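Local coordinates for protein 455aa long hypothetical phospho-sugar mutase (Sulfolobus tokodaii, PDB 2F7L) that interconverts the 6- and 1-phosphates of glucosamine and galactosamine, using magnesium, on the route to UDP-N-acetylglucosamine and UDP-N-acetylgalactosamine, at residues V108-K111 / E115-R118; Y268-K273 / N320-F325; D303-G308 / A313-D318. All coordinates share one frame; numbering follows the deposited sequence.

Contact 1: V108-K111 / E115-R118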
# COMPACT_ATOMS: atom_id res chain seq x y z
N VAL A 108 8.54 -8.85 5.97
CA VAL A 108 9.30 -9.95 5.42
C VAL A 108 8.62 -10.42 4.15
O VAL A 108 7.45 -10.78 4.16
CB VAL A 108 9.52 -11.11 6.47
CG1 VAL A 108 8.85 -10.76 7.78
CG2 VAL A 108 9.06 -12.44 5.93
N VAL A 109 9.37 -10.35 3.05
CA VAL A 109 8.85 -10.76 1.76
C VAL A 109 9.34 -12.14 1.35
O VAL A 109 10.53 -12.42 1.38
CB VAL A 109 9.20 -9.73 0.67
CG1 VAL A 109 10.21 -8.75 1.18
CG2 VAL A 109 9.69 -10.42 -0.59
N ASP A 110 8.39 -12.98 0.97
CA ASP A 110 8.68 -14.34 0.55
C ASP A 110 9.23 -14.46 -0.87
O ASP A 110 9.38 -13.48 -1.59
CB ASP A 110 7.43 -15.21 0.68
CG ASP A 110 7.72 -16.68 0.49
OD1 ASP A 110 8.36 -17.28 1.37
OD2 ASP A 110 7.32 -17.24 -0.54
N LYS A 111 9.53 -15.70 -1.25
CA LYS A 111 10.10 -16.09 -2.54
C LYS A 111 9.47 -15.45 -3.77
O LYS A 111 10.15 -15.17 -4.74
CB LYS A 111 10.03 -17.62 -2.65
CG LYS A 111 10.66 -18.23 -3.87
CD LYS A 111 10.82 -19.77 -3.72
CE LYS A 111 9.53 -20.57 -3.97
NZ LYS A 111 8.49 -20.44 -2.92
N GLU A 115 4.71 -10.06 0.44
CA GLU A 115 4.97 -10.30 1.86
C GLU A 115 4.48 -11.72 2.18
O GLU A 115 3.58 -12.25 1.52
CB GLU A 115 4.21 -9.28 2.69
CG GLU A 115 3.34 -8.40 1.83
CD GLU A 115 3.95 -7.04 1.58
OE1 GLU A 115 3.46 -6.34 0.65
OE2 GLU A 115 4.90 -6.67 2.31
N ILE A 116 5.08 -12.33 3.19
CA ILE A 116 4.70 -13.69 3.57
C ILE A 116 3.24 -13.82 3.95
O ILE A 116 2.66 -12.89 4.52
CB ILE A 116 5.60 -14.23 4.73
CG1 ILE A 116 5.58 -13.24 5.90
CG2 ILE A 116 7.04 -14.45 4.23
CD1 ILE A 116 6.25 -13.72 7.17
N ARG A 117 2.65 -14.96 3.61
CA ARG A 117 1.26 -15.25 3.94
C ARG A 117 1.15 -15.33 5.46
O ARG A 117 2.16 -15.49 6.15
CB ARG A 117 0.85 -16.58 3.32
CG ARG A 117 0.58 -16.51 1.83
CD ARG A 117 0.60 -17.90 1.20
NE ARG A 117 0.23 -17.85 -0.21
CZ ARG A 117 -0.98 -17.50 -0.65
NH1 ARG A 117 -1.93 -17.17 0.23
NH2 ARG A 117 -1.26 -17.49 -1.95
N ARG A 118 -0.07 -15.24 5.98
CA ARG A 118 -0.27 -15.27 7.44
C ARG A 118 0.14 -16.57 8.12
O ARG A 118 0.72 -16.57 9.21
CB ARG A 118 -1.71 -14.91 7.77
CG ARG A 118 -2.16 -13.59 7.12
CD ARG A 118 -1.05 -12.50 7.17
NE ARG A 118 -1.53 -11.19 6.67
CZ ARG A 118 -1.85 -10.92 5.41
NH1 ARG A 118 -1.76 -11.88 4.48
NH2 ARG A 118 -2.30 -9.71 5.06
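Val109 and Glu115 form a single beta bridge near the end of strand 103-109 in domain I of this phosphohexose mutase, where the chain loops round and comes back alongside the strand before helix 118-130. One hydrogen bond closes the loop: Ile116 N donates to Val108 O at 3.0 Å. It is fairly straight, with an angle of 162° at the hydrogen, and the donor lies in the carbonyl plane. The same oxygen also receives the CA-H of Glu115, with CA 3.4 Å from Val108 O, so two neighbouring groups of the returning chain converge on one acceptor. On its other side the backbone of Val109 is hydrogen-bonded to Gly91 of the adjacent strand 90-94. The CB of Glu115 sets off away from the strand, though it still touches Val108 O, and the nearest atoms of its side chain and that of Asp245, probably a magnesium ligand, are about 6 Å apart.

The apolar part of the contact is carried by Val108 and Ile116, whose side chains lie at a slant to each other. Ile116 places CG1 between its backbone N and carbonyl carbon (chi1 53°), and the chain then runs out extended to CD1, so both CG2 and CD1 are presented to Val108 CG2. The far flank of Ile116 rests on Glu121 and Ile124 of helix 118-130, and Arg117 is the N-cap of that helix. With an alanine here, Val108 CG2 would probably lose the CG2 and CD1 methyls it packs on, and a gap would open toward Ile124. Asp110 closes the other end of the patch: its CB lies 3.7 Å from Ile116 CG2, while its OD1 makes a long, weak ion pair with Lys120.

Contact 2: Y268-K273 / N320-F325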
# COMPACT_ATOMS: atom_id res chain seq x y z
N TYR A 268 -8.92 0.74 -15.04
CA TYR A 268 -9.46 0.84 -16.38
C TYR A 268 -8.36 0.64 -17.43
O TYR A 268 -8.42 -0.28 -18.25
CB TYR A 268 -10.11 2.22 -16.55
CG TYR A 268 -10.41 2.57 -17.98
CD1 TYR A 268 -11.30 1.80 -18.73
CD2 TYR A 268 -9.77 3.65 -18.59
CE1 TYR A 268 -11.55 2.09 -20.06
CE2 TYR A 268 -10.02 3.95 -19.93
CZ TYR A 268 -10.91 3.17 -20.66
OH TYR A 268 -11.13 3.45 -21.99
N TRP A 269 -7.37 1.53 -17.40
CA TRP A 269 -6.26 1.47 -18.33
C TRP A 269 -5.66 0.07 -18.43
O TRP A 269 -5.21 -0.34 -19.50
CB TRP A 269 -5.19 2.46 -17.88
CG TRP A 269 -4.20 2.75 -18.94
CD1 TRP A 269 -2.84 2.74 -18.82
CD2 TRP A 269 -4.48 3.13 -20.29
NE1 TRP A 269 -2.25 3.09 -20.01
CE2 TRP A 269 -3.24 3.35 -20.93
CE3 TRP A 269 -5.66 3.32 -21.02
CZ2 TRP A 269 -3.14 3.74 -22.26
CZ3 TRP A 269 -5.56 3.71 -22.35
CH2 TRP A 269 -4.31 3.92 -22.95
N ALA A 270 -5.64 -0.65 -17.32
CA ALA A 270 -5.07 -1.99 -17.32
C ALA A 270 -5.79 -2.93 -18.28
O ALA A 270 -5.16 -3.82 -18.87
CB ALA A 270 -5.09 -2.58 -15.91
N SER A 271 -7.10 -2.73 -18.45
CA SER A 271 -7.89 -3.56 -19.37
C SER A 271 -7.58 -3.16 -20.82
O SER A 271 -7.59 -4.00 -21.72
CB SER A 271 -9.39 -3.37 -19.13
OG SER A 271 -9.75 -2.03 -19.42
N VAL A 272 -7.33 -1.88 -21.03
CA VAL A 272 -7.00 -1.39 -22.36
C VAL A 272 -5.67 -1.98 -22.81
O VAL A 272 -5.48 -2.24 -24.00
CB VAL A 272 -6.88 0.16 -22.36
CG1 VAL A 272 -6.36 0.64 -23.70
CG2 VAL A 272 -8.25 0.78 -22.06
N LYS A 273 -4.75 -2.21 -21.87
CA LYS A 273 -3.44 -2.79 -22.18
C LYS A 273 -3.46 -4.32 -22.24
O LYS A 273 -2.48 -4.95 -22.62
CB LYS A 273 -2.41 -2.39 -21.11
CG LYS A 273 -2.18 -0.91 -20.93
CD LYS A 273 -1.24 -0.66 -19.75
CE LYS A 273 0.21 -1.00 -20.05
NZ LYS A 273 0.81 0.02 -20.92
N ASN A 320 -5.71 -14.66 -10.80
CA ASN A 320 -5.22 -14.13 -12.05
C ASN A 320 -6.04 -12.93 -12.49
O ASN A 320 -6.51 -12.86 -13.62
CB ASN A 320 -5.31 -15.22 -13.10
CG ASN A 320 -4.66 -14.85 -14.39
OD1 ASN A 320 -3.43 -14.67 -14.46
ND2 ASN A 320 -5.46 -14.72 -15.46
N ALA A 321 -6.21 -11.98 -11.58
CA ALA A 321 -6.99 -10.78 -11.85
C ALA A 321 -6.29 -9.77 -12.75
O ALA A 321 -5.10 -9.89 -13.04
CB ALA A 321 -7.38 -10.12 -10.54
N LEU A 322 -7.03 -8.77 -13.21
CA LEU A 322 -6.47 -7.75 -14.07
C LEU A 322 -5.56 -6.86 -13.25
O LEU A 322 -4.45 -6.58 -13.66
CB LEU A 322 -7.57 -6.91 -14.71
CG LEU A 322 -7.11 -5.83 -15.70
CD1 LEU A 322 -6.54 -6.51 -16.95
CD2 LEU A 322 -8.27 -4.91 -16.06
N ALA A 323 -6.06 -6.40 -12.10
CA ALA A 323 -5.31 -5.53 -11.20
C ALA A 323 -5.97 -5.53 -9.83
O ALA A 323 -6.98 -6.20 -9.62
CB ALA A 323 -5.26 -4.10 -11.75
N GLY A 324 -5.39 -4.78 -8.90
CA GLY A 324 -5.96 -4.68 -7.57
C GLY A 324 -5.61 -3.32 -7.04
O GLY A 324 -4.72 -2.68 -7.59
N PHE A 325 -6.31 -2.85 -6.02
CA PHE A 325 -5.97 -1.56 -5.42
C PHE A 325 -6.72 -1.32 -4.12
O PHE A 325 -7.69 -2.03 -3.80
CB PHE A 325 -6.22 -0.41 -6.40
CG PHE A 325 -7.67 -0.13 -6.70
CD1 PHE A 325 -8.33 -0.82 -7.71
CD2 PHE A 325 -8.37 0.83 -5.97
CE1 PHE A 325 -9.68 -0.55 -8.00
CE2 PHE A 325 -9.71 1.10 -6.24
CZ PHE A 325 -10.36 0.41 -7.26
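Leu322 reaches across from beside strand 323-326 to the last turns of helix 259-272, and its two methyls spread over one side of the peptide joining Ala270 to Ser271. Its CG stands anti to the backbone N (chi1 -177°), which carries the fork straight out to the helix. There the branches part: CD1 sits 3.6 Å from Ala270 O, and CD2 3.4 Å from Ser271 N. The fork itself takes the methyl of Ala270, with Leu322 CG 3.8 Å from Ala270 CB. A second, looser touch comes from Ala323, whose CB is 4.4 Å from Ala270 CB.

Ser271 offers carbon rather than oxygen to the leucine. Its OG is swung between the backbone N and the carbonyl carbon (chi1 64°) and donates back to Tyr268 O of its own helix, at a distance too short to be trusted in detail. That leaves CB to meet Leu322 CD2, at 3.6 Å. No hydrogen bond crosses between the segments; the contact is van der Waals packing of the leucine methyls on an alanine methyl, a serine CB and the helix backbone, all buried.

This is the ordinary join of helix to sheet in an alpha/beta/alpha domain, here domain III. Leu322 also leans on Ile281 of the adjacent strand 280-284 and on Ala277, while Phe325 packs on Thr264 and Ser267 of the same helix. Helix 259-272 thus packs on strands 280-284 and 323-326 through Leu322 and Phe325, and on helix 342-356 through Lys273 and Trp269, whose NE1 is hydrogen-bonded to Glu351.

Contact 3: D303-G308 / A313-D318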
# COMPACT_ATOMS: atom_id res chain seq x y z
N ASP A 303 -14.04 -7.55 -7.65
CA ASP A 303 -14.15 -8.57 -6.62
C ASP A 303 -13.85 -7.94 -5.28
O ASP A 303 -12.71 -7.62 -4.98
CB ASP A 303 -13.16 -9.70 -6.89
CG ASP A 303 -13.67 -10.67 -7.93
OD1 ASP A 303 -14.77 -11.24 -7.73
OD2 ASP A 303 -12.97 -10.86 -8.95
N TRP A 304 -14.87 -7.75 -4.46
CA TRP A 304 -14.67 -7.13 -3.16
C TRP A 304 -13.95 -8.07 -2.21
O TRP A 304 -14.10 -9.27 -2.32
CB TRP A 304 -16.02 -6.71 -2.56
CG TRP A 304 -16.69 -5.65 -3.36
CD1 TRP A 304 -17.69 -5.81 -4.27
CD2 TRP A 304 -16.37 -4.25 -3.35
NE1 TRP A 304 -18.02 -4.60 -4.83
CE2 TRP A 304 -17.22 -3.62 -4.29
CE3 TRP A 304 -15.45 -3.46 -2.65
CZ2 TRP A 304 -17.19 -2.24 -4.54
CZ3 TRP A 304 -15.41 -2.09 -2.90
CH2 TRP A 304 -16.28 -1.49 -3.83
N THR A 305 -13.18 -7.52 -1.28
CA THR A 305 -12.44 -8.35 -0.34
C THR A 305 -12.13 -7.66 0.98
O THR A 305 -12.49 -6.51 1.18
CB THR A 305 -11.13 -8.87 -1.02
OG1 THR A 305 -10.47 -9.80 -0.15
CG2 THR A 305 -10.19 -7.73 -1.34
N LYS A 306 -11.48 -8.37 1.89
CA LYS A 306 -11.11 -7.83 3.19
C LYS A 306 -10.17 -6.65 3.01
O LYS A 306 -9.62 -6.43 1.92
CB LYS A 306 -10.39 -8.88 4.05
CG LYS A 306 -11.18 -10.14 4.28
CD LYS A 306 -10.39 -11.29 4.95
CE LYS A 306 -11.17 -12.68 4.91
NZ LYS A 306 -11.16 -13.43 3.57
N VAL A 307 -10.00 -5.89 4.08
CA VAL A 307 -9.10 -4.76 4.11
C VAL A 307 -7.70 -5.34 4.34
O VAL A 307 -7.51 -6.19 5.22
CB VAL A 307 -9.43 -3.81 5.29
CG1 VAL A 307 -8.30 -2.81 5.51
CG2 VAL A 307 -10.76 -3.11 5.01
N GLY A 308 -6.73 -4.90 3.54
CA GLY A 308 -5.36 -5.40 3.67
C GLY A 308 -4.66 -5.59 2.33
O GLY A 308 -5.14 -6.35 1.48
N ALA A 313 -2.70 -8.53 -2.67
CA ALA A 313 -1.64 -8.95 -3.58
C ALA A 313 -1.82 -10.43 -3.87
O ALA A 313 -1.78 -10.84 -5.03
CB ALA A 313 -0.27 -8.67 -2.96
N HIS A 314 -2.04 -11.23 -2.84
CA HIS A 314 -2.25 -12.66 -3.03
C HIS A 314 -3.55 -12.98 -3.80
O HIS A 314 -3.54 -13.76 -4.74
CB HIS A 314 -2.23 -13.38 -1.68
CG HIS A 314 -0.85 -13.55 -1.11
ND1 HIS A 314 0.13 -14.27 -1.76
CD2 HIS A 314 -0.31 -13.14 0.06
CE1 HIS A 314 1.23 -14.28 -1.01
NE2 HIS A 314 0.99 -13.60 0.09
N LYS A 315 -4.67 -12.36 -3.42
CA LYS A 315 -5.92 -12.60 -4.13
C LYS A 315 -5.78 -12.22 -5.61
O LYS A 315 -6.25 -12.94 -6.48
CB LYS A 315 -7.06 -11.80 -3.49
CG LYS A 315 -8.45 -12.18 -4.01
CD LYS A 315 -9.55 -11.42 -3.31
CE LYS A 315 -10.89 -11.57 -4.03
NZ LYS A 315 -11.35 -12.99 -4.11
N VAL A 316 -5.14 -11.10 -5.91
CA VAL A 316 -4.98 -10.76 -7.31
C VAL A 316 -4.23 -11.91 -8.00
O VAL A 316 -4.70 -12.45 -9.01
CB VAL A 316 -4.22 -9.44 -7.52
CG1 VAL A 316 -4.09 -9.15 -9.01
CG2 VAL A 316 -4.94 -8.31 -6.86
N ALA A 317 -3.08 -12.29 -7.44
CA ALA A 317 -2.33 -13.40 -8.02
C ALA A 317 -3.23 -14.65 -8.09
O ALA A 317 -3.55 -15.13 -9.18
CB ALA A 317 -1.07 -13.69 -7.19
N ASP A 318 -3.65 -15.15 -6.93
CA ASP A 318 -4.52 -16.33 -6.81
C ASP A 318 -5.72 -16.41 -7.77
O ASP A 318 -6.22 -17.50 -8.05
CB ASP A 318 -5.03 -16.45 -5.38
CG ASP A 318 -4.02 -17.10 -4.46
OD1 ASP A 318 -2.81 -16.83 -4.60
OD2 ASP A 318 -4.44 -17.89 -3.58
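The extended run of Lys315, from CG anti to the backbone N through chi3, carries CD and CE from the helix to Thr305 and Asp303 on the neighbouring strand, and the bend at chi4 (60°) then turns NZ aside. In Thr305 the hydroxyl, not the methyl, takes the place opposite the backbone N (chi1 -174°), and that turns OG1 to the lysine methylenes. The two side chains pass alongside each other, pointing opposite ways: Lys315 CD is 3.7 Å from Thr305 OG1 and 3.8 Å from Thr305 CB. Lys315 CE lies 4.1 Å from Asp303 CB.

The backbones are held well apart. Strand 303-305 and helix 313-318 run roughly antiparallel, at 148°, with their axes 10.8 Å apart at the closest approach, and it takes a long side chain to bridge that distance. Gly308, the N-cap of helix 309-318, makes the turn between them with backbone angles that would jam a CB against the carbonyl O of Val307. The helix leads on from strand 301-305 to strand 323-326, the connection of a beta-alpha-beta crossover that passes over strand 280-284, where Val282 touches both Thr305 and Lys315.

No hydrogen bond joins the two segments. The ammonium group of Lys315 makes its salt bridge with Glu319 just past the helix, whereas Asp303 OD1 remains 5.3 Å from Lys315 NZ. Because the carboxylates of Asp303 and Glu319 come close, the lysine charge probably eases their repulsion, while its methylenes supply the actual touch to the strand.

Contacts 2 and 3 belong to one sheet of domain III, and approach it from opposite faces: helix 259-272 on one, helix 309-318 on the other. The latter ends in a Schellman motif, with Ala321 N 3.0 Å from Val316 O, before the chain enters strand 323-326; Val316 CG2 also packs on Gly324 CA, 3.8 Å away. Helix 309-318 faces domain I as well. Across that boundary, contact 1 meets contact 3 through a salt bridge, Arg117 NH2 to Asp318 OD1 at 3.1 Å, and a probable hydrogen bond from His314 NE2 to Glu115 O. Contact 1 alone approaches the probable metal site, with the Glu115 and Asp243 side chains about 7 Å apart.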